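Local coordinates for protein aspartate aminotransferase, mitochondrial (Trypanosoma brucei brucei, PDB 4W5K) that probably transfers amino groups between L-aspartate and 2-oxoglutarate as a homodimeric pyridoxal-phosphate-dependent aminotransferase of class I, at residues D223-V226 with P227-V231; S260-S263 with A264-K268. The protein carries 1 engineered substitution. All blocks are in the same frame, centred on the assembly; numbering follows the deposited sequence.

Contact 1. Residues D223-V226 with P227-V231; sequences DAFV and PRHLV. With MLT (D-malate), chain D.
Phe225 and His229, one helical turn apart, carry their rings side by side in the same direction, with planes only 22° from parallel but offset so much that little of one ring covers the other. Phe225 CZ lies over one face of the imidazole, toward its rim, 3.8 Å from His229 ND1, while His229 CB sits over a face of the phenyl as a CH-pi contact, 4.1 Å from the ring centroid. Both side chains hold CG anti to their own backbone N (chi1 177° for Phe225), which lifts the two rings off the helix together. Phe225 CE1 reaches a D-malate molecule, 3.5 Å from its O1, and His189, which with Arg193 hydrogen-bonds the malate, stacks on the same phenyl ring. Ala224 holds the N-cap position; its O accepts from Arg228 N at 3.1 Å, and His229 N and Leu230 N bond likewise to Phe225 O and Val226 O. The extended Arg228 passes Ala224 CB, with NE 3.6 Å away, before its guanidinium binds the carbonyls of Leu78 and Cys79 and the carboxylate of Asp221. Val226 CG1 meets Leu230 CD1 at 3.9 Å. This is a short helix with i to i+4 pairing, one end lining the D-malate pocket.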
ATOM      1  N   ASP A 223     -14.497  12.518 -19.721  1.00 17.94           N
ATOM      2  CA  ASP A 223     -13.314  11.695 -19.550  1.00 16.41           C
ATOM      3  C   ASP A 223     -13.661  10.293 -19.056  1.00 17.43           C
ATOM      4  O   ASP A 223     -12.841   9.391 -19.170  1.00 20.06           O
ATOM      5  CB  ASP A 223     -12.332  12.330 -18.559  1.00 17.95           C
ATOM      6  CG  ASP A 223     -11.625  13.544 -19.130  1.00 19.73           C
ATOM      7  OD1 ASP A 223     -11.731  13.799 -20.369  1.00 17.82           O
ATOM      8  OD2 ASP A 223     -10.956  14.245 -18.339  1.00 21.41           O
ATOM      9  N   ALA A 224     -14.852  10.120 -18.484  1.00 18.66           N
ATOM     10  CA  ALA A 224     -15.248   8.778 -18.030  1.00 18.27           C
ATOM     11  C   ALA A 224     -16.147   8.066 -19.066  1.00 19.45           C
ATOM     12  O   ALA A 224     -16.827   7.080 -18.757  1.00 19.20           O
ATOM     13  CB  ALA A 224     -15.955   8.849 -16.660  1.00 22.29           C
ATOM     14  N   PHE A 225     -16.164   8.568 -20.299  1.00 18.09           N
ATOM     15  CA  PHE A 225     -17.005   7.954 -21.328  1.00 18.75           C
ATOM     16  C   PHE A 225     -16.753   6.448 -21.499  1.00 21.03           C
ATOM     17  O   PHE A 225     -17.697   5.667 -21.588  1.00 19.47           O
ATOM     18  CB  PHE A 225     -16.807   8.673 -22.683  1.00 19.40           C
ATOM     19  CG  PHE A 225     -17.583   8.058 -23.802  1.00 19.38           C
ATOM     20  CD1 PHE A 225     -18.954   8.239 -23.881  1.00 20.49           C
ATOM     21  CD2 PHE A 225     -16.959   7.267 -24.750  1.00 20.02           C
ATOM     22  CE1 PHE A 225     -19.693   7.649 -24.922  1.00 23.34           C
ATOM     23  CE2 PHE A 225     -17.684   6.655 -25.759  1.00 22.09           C
ATOM     24  CZ  PHE A 225     -19.049   6.870 -25.862  1.00 24.39           C
ATOM     25  N   VAL A 226     -15.495   6.038 -21.535  1.00 18.66           N
ATOM     26  CA  VAL A 226     -15.209   4.636 -21.840  1.00 19.20           C
ATOM     27  C   VAL A 226     -15.790   3.636 -20.793  1.00 20.40           C
ATOM     28  O   VAL A 226     -16.478   2.700 -21.189  1.00 19.78           O
ATOM     29  CB  VAL A 226     -13.688   4.425 -22.032  1.00 19.40           C
ATOM     30  CG1 VAL A 226     -13.343   2.950 -22.074  1.00 22.63           C
ATOM     31  CG2 VAL A 226     -13.266   5.086 -23.357  1.00 19.68           C
ATOM     32  N   PRO A 227     -15.568   3.861 -19.484  1.00 19.21           N
ATOM     33  CA  PRO A 227     -16.207   2.912 -18.545  1.00 20.25           C
ATOM     34  C   PRO A 227     -17.734   3.067 -18.478  1.00 21.30           C
ATOM     35  O   PRO A 227     -18.465   2.078 -18.352  1.00 20.66           O
ATOM     36  CB  PRO A 227     -15.550   3.255 -17.202  1.00 17.34           C
ATOM     37  CG  PRO A 227     -15.053   4.659 -17.368  1.00 15.58           C
ATOM     38  CD  PRO A 227     -14.633   4.770 -18.799  1.00 20.86           C
ATOM     39  N   ARG A 228     -18.234   4.291 -18.607  1.00 19.85           N
ATOM     40  CA  ARG A 228     -19.677   4.465 -18.564  1.00 19.06           C
ATOM     41  C   ARG A 228     -20.370   3.830 -19.771  1.00 24.15           C
ATOM     42  O   ARG A 228     -21.472   3.272 -19.664  1.00 25.36           O
ATOM     43  CB  ARG A 228     -20.020   5.948 -18.461  1.00 17.78           C
ATOM     44  CG  ARG A 228     -19.552   6.551 -17.162  1.00 19.59           C
ATOM     45  CD  ARG A 228     -20.012   7.982 -16.982  1.00 20.65           C
ATOM     46  NE  ARG A 228     -19.386   8.557 -15.787  1.00 19.72           N
ATOM     47  CZ  ARG A 228     -19.598   9.798 -15.352  1.00 20.85           C
ATOM     48  NH1 ARG A 228     -20.446  10.588 -15.997  1.00 26.28           N
ATOM     49  NH2 ARG A 228     -18.977  10.234 -14.258  1.00 22.05           N
ATOM     50  N   HIS A 229     -19.720   3.889 -20.923  1.00 21.82           N
ATOM     51  CA  HIS A 229     -20.318   3.335 -22.130  1.00 22.60           C
ATOM     52  C   HIS A 229     -20.274   1.785 -22.077  1.00 26.23           C
ATOM     53  O   HIS A 229     -21.227   1.093 -22.498  1.00 25.99           O
ATOM     54  CB  HIS A 229     -19.587   3.883 -23.362  1.00 22.46           C
ATOM     55  CG  HIS A 229     -20.198   3.492 -24.670  1.00 23.09           C
ATOM     56  ND1 HIS A 229     -21.384   4.025 -25.133  1.00 28.99           N
ATOM     57  CD2 HIS A 229     -19.763   2.650 -25.636  1.00 24.96           C
ATOM     58  CE1 HIS A 229     -21.661   3.516 -26.321  1.00 30.78           C
ATOM     59  NE2 HIS A 229     -20.690   2.679 -26.649  1.00 28.27           N
ATOM     60  N   LEU A 230     -19.173   1.249 -21.554  1.00 22.47           N
ATOM     61  CA  LEU A 230     -18.996  -0.209 -21.535  1.00 24.17           C
ATOM     62  C   LEU A 230     -19.832  -0.893 -20.470  1.00 24.42           C
ATOM     63  O   LEU A 230     -20.187  -2.073 -20.621  1.00 23.18           O
ATOM     64  CB  LEU A 230     -17.528  -0.580 -21.312  1.00 23.28           C
ATOM     65  CG  LEU A 230     -16.670  -0.558 -22.571  1.00 21.88           C
ATOM     66  CD1 LEU A 230     -15.192  -0.494 -22.185  1.00 21.40           C
ATOM     67  CD2 LEU A 230     -16.991  -1.743 -23.469  1.00 22.58           C
ATOM     68  N   VAL A 231     -20.136  -0.195 -19.381  1.00 21.73           N
ATOM     69  CA  VAL A 231     -20.688  -0.932 -18.229  1.00 22.40           C
ATOM     70  C   VAL A 231     -22.073  -1.536 -18.556  1.00 28.81           C
ATOM     71  O   VAL A 231     -22.479  -2.531 -17.946  1.00 28.48           O
ATOM     72  CB  VAL A 231     -20.735  -0.032 -16.958  1.00 24.38           C
ATOM     73  CG1 VAL A 231     -21.870   0.975 -17.031  1.00 30.44           C
ATOM     74  CG2 VAL A 231     -20.840  -0.897 -15.686  1.00 21.57           C
TER
HETATM   75  C1  MLT D 501     -21.267  10.608 -26.217  0.71 40.93           C
HETATM   76  O1  MLT D 501     -20.313  10.398 -27.011  0.71 28.04           O
HETATM   77  O2  MLT D 501     -22.375  10.029 -26.370  0.71 51.87           O
HETATM   78  C2  MLT D 501     -21.066  11.567 -25.054  0.71 45.02           C
HETATM   79  O3  MLT D 501     -19.730  11.963 -25.132  0.71 49.61           O

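Contact 2. Residues S260-S263 with A264-K268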
ATOM      1  N   SER A 260     -17.798  -4.765 -12.458  1.00 19.03           N
ATOM      2  CA  SER A 260     -19.230  -4.996 -12.630  1.00 20.84           C
ATOM      3  C   SER A 260     -19.522  -6.476 -12.811  1.00 24.33           C
ATOM      4  O   SER A 260     -18.689  -7.232 -13.300  1.00 24.62           O
ATOM      5  CB  SER A 260     -19.784  -4.217 -13.819  1.00 21.90           C
ATOM      6  OG  SER A 260     -19.257  -4.699 -15.045  1.00 22.39           O
ATOM      7  N   THR A 261     -20.707  -6.874 -12.366  1.00 21.40           N
ATOM      8  CA  THR A 261     -21.148  -8.258 -12.402  1.00 22.44           C
ATOM      9  C   THR A 261     -22.625  -8.325 -12.743  1.00 25.77           C
ATOM     10  O   THR A 261     -23.289  -7.303 -12.904  1.00 27.25           O
ATOM     11  CB  THR A 261     -20.926  -8.972 -11.042  1.00 28.00           C
ATOM     12  OG1 THR A 261     -21.855  -8.467 -10.079  1.00 27.66           O
ATOM     13  CG2 THR A 261     -19.509  -8.787 -10.559  1.00 26.27           C
ATOM     14  N   ALA A 262     -23.160  -9.530 -12.846  1.00 24.42           N
ATOM     15  CA  ALA A 262     -24.564  -9.666 -13.198  1.00 28.73           C
ATOM     16  C   ALA A 262     -25.542  -9.342 -12.062  1.00 28.96           C
ATOM     17  O   ALA A 262     -26.731  -9.157 -12.314  1.00 33.92           O
ATOM     18  CB  ALA A 262     -24.837 -11.077 -13.707  1.00 30.29           C
ATOM     19  N   SER A 263     -25.077  -9.269 -10.823  1.00 29.71           N
ATOM     20  CA  SER A 263     -26.031  -9.170  -9.717  1.00 29.49           C
ATOM     21  C   SER A 263     -25.370  -8.705  -8.438  1.00 31.47           C
ATOM     22  O   SER A 263     -24.146  -8.757  -8.320  1.00 28.62           O
ATOM     23  CB  SER A 263     -26.718 -10.515  -9.479  1.00 32.05           C
ATOM     24  OG  SER A 263     -25.826 -11.481  -8.926  1.00 31.57           O
ATOM     25  N   ALA A 264     -26.164  -8.245  -7.476  1.00 33.75           N
ATOM     26  CA  ALA A 264     -25.565  -7.826  -6.214  1.00 32.56           C
ATOM     27  C   ALA A 264     -24.916  -9.026  -5.502  1.00 29.66           C
ATOM     28  O   ALA A 264     -23.891  -8.860  -4.851  1.00 32.20           O
ATOM     29  CB  ALA A 264     -26.593  -7.152  -5.310  1.00 37.22           C
ATOM     30  N   GLU A 265     -25.474 -10.224  -5.676  1.00 30.12           N
ATOM     31  CA  GLU A 265     -24.870 -11.428  -5.089  1.00 35.17           C
ATOM     32  C   GLU A 265     -23.501 -11.743  -5.692  1.00 29.40           C
ATOM     33  O   GLU A 265     -22.581 -12.158  -4.977  1.00 27.60           O
ATOM     34  CB  GLU A 265     -25.796 -12.641  -5.247  1.00 41.58           C
ATOM     35  CG  GLU A 265     -26.963 -12.644  -4.276  1.00 52.63           C
ATOM     36  CD  GLU A 265     -26.511 -12.442  -2.833  1.00 60.22           C
ATOM     37  OE1 GLU A 265     -25.645 -13.211  -2.357  1.00 57.47           O
ATOM     38  OE2 GLU A 265     -27.007 -11.497  -2.182  1.00 66.69           O
ATOM     39  N   GLU A 266     -23.380 -11.600  -7.009  1.00 26.87           N
ATOM     40  CA  GLU A 266     -22.085 -11.803  -7.634  1.00 25.82           C
ATOM     41  C   GLU A 266     -21.092 -10.749  -7.142  1.00 29.36           C
ATOM     42  O   GLU A 266     -19.936 -11.057  -6.873  1.00 25.04           O
ATOM     43  CB  GLU A 266     -22.211 -11.789  -9.173  1.00 26.34           C
ATOM     44  CG  GLU A 266     -22.848 -13.084  -9.727  1.00 29.00           C
ATOM     45  CD  GLU A 266     -22.882 -13.090 -11.245  1.00 33.70           C
ATOM     46  OE1 GLU A 266     -22.250 -12.198 -11.851  1.00 34.08           O
ATOM     47  OE2 GLU A 266     -23.545 -13.968 -11.843  1.00 33.29           O
ATOM     48  N   ALA A 267     -21.549  -9.512  -6.975  1.00 30.14           N
ATOM     49  CA  ALA A 267     -20.634  -8.454  -6.573  1.00 28.43           C
ATOM     50  C   ALA A 267     -20.136  -8.721  -5.164  1.00 27.35           C
ATOM     51  O   ALA A 267     -18.958  -8.517  -4.873  1.00 23.11           O
ATOM     52  CB  ALA A 267     -21.306  -7.077  -6.669  1.00 27.71           C
ATOM     53  N   LYS A 268     -21.029  -9.191  -4.299  1.00 25.40           N
ATOM     54  CA  LYS A 268     -20.647  -9.482  -2.913  1.00 24.78           C
ATOM     55  C   LYS A 268     -19.611 -10.584  -2.852  1.00 25.66           C
ATOM     56  O   LYS A 268     -18.649 -10.487  -2.081  1.00 26.94           O
ATOM     57  CB  LYS A 268     -21.856  -9.873  -2.079  1.00 30.90           C
ATOM     58  CG  LYS A 268     -22.868  -8.767  -1.837  1.00 40.40           C
ATOM     59  CD  LYS A 268     -24.072  -9.360  -1.103  1.00 52.14           C
ATOM     60  CE  LYS A 268     -25.391  -8.686  -1.470  1.00 63.25           C
ATOM     61  NZ  LYS A 268     -25.633  -7.421  -0.717  1.00 68.61           N
TER
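Thr261, just beyond the end of strand 255-260, meets the coming helix through its hydroxyl and CB. The side chains of Thr261 and Glu266 pass each other pointing opposite ways; Thr261 OG1 is 3.5 Å from Glu266 CB. The same OG1 takes a weak hydrogen bond from Ser263 N at 3.4 Å, within the bend that turns the chain. Ala262 follows, and its backbone N donates to Glu266 OE1 at 3.0 Å. The bond meets the oxygen from above the carboxylate, 50° out of its plane. Glu266 gets there by stretching out past CG, back along the loop, so that its carboxylate also lies against Ala262 CB, with OE1 at 3.4 Å. Ser263 is the N-cap. Its OG stands between its own backbone N and carbonyl carbon (chi1 70°), a position from which it accepts from Glu266 N at 3.1 Å with an N-H...O angle of 162°. The serine thus takes the N3 amide with its hydroxyl oxygen, while its carbonyl O accepts the first regular i to i+4 bond, from Ala267 N at 3.0 Å. The whole is a serine N-cap, with a glutamate at N3 folded back on the loop, where a strand of the central sheet gives way to a long helix.

Coming from the N terminus, the chain first makes contact 1, where 223-226 leads into the short helix 225-230, and only later contact 2, where the loop after strand 255-260 turns into helix 264-282. The two follow in series, neither nested nor crossed, and each closes only local i to i+3, i+4 or loop-to-helix bonds. Strand 238-242 lies between them, and strand 255-260, its antiparallel neighbour in the mixed sheet, runs into contact 2. Although their centres lie about 19 Å apart, the contacts touch where the end of one meets the start of the other: Val231 CG2 packs on Ser260 CB at 4.0 Å. Arg91 binds the backbone carbonyl of Thr261, and more weakly that of Val231, joining both ends. Contact 1 faces the malate pocket; contact 2 lies away from the malate and cofactor sites.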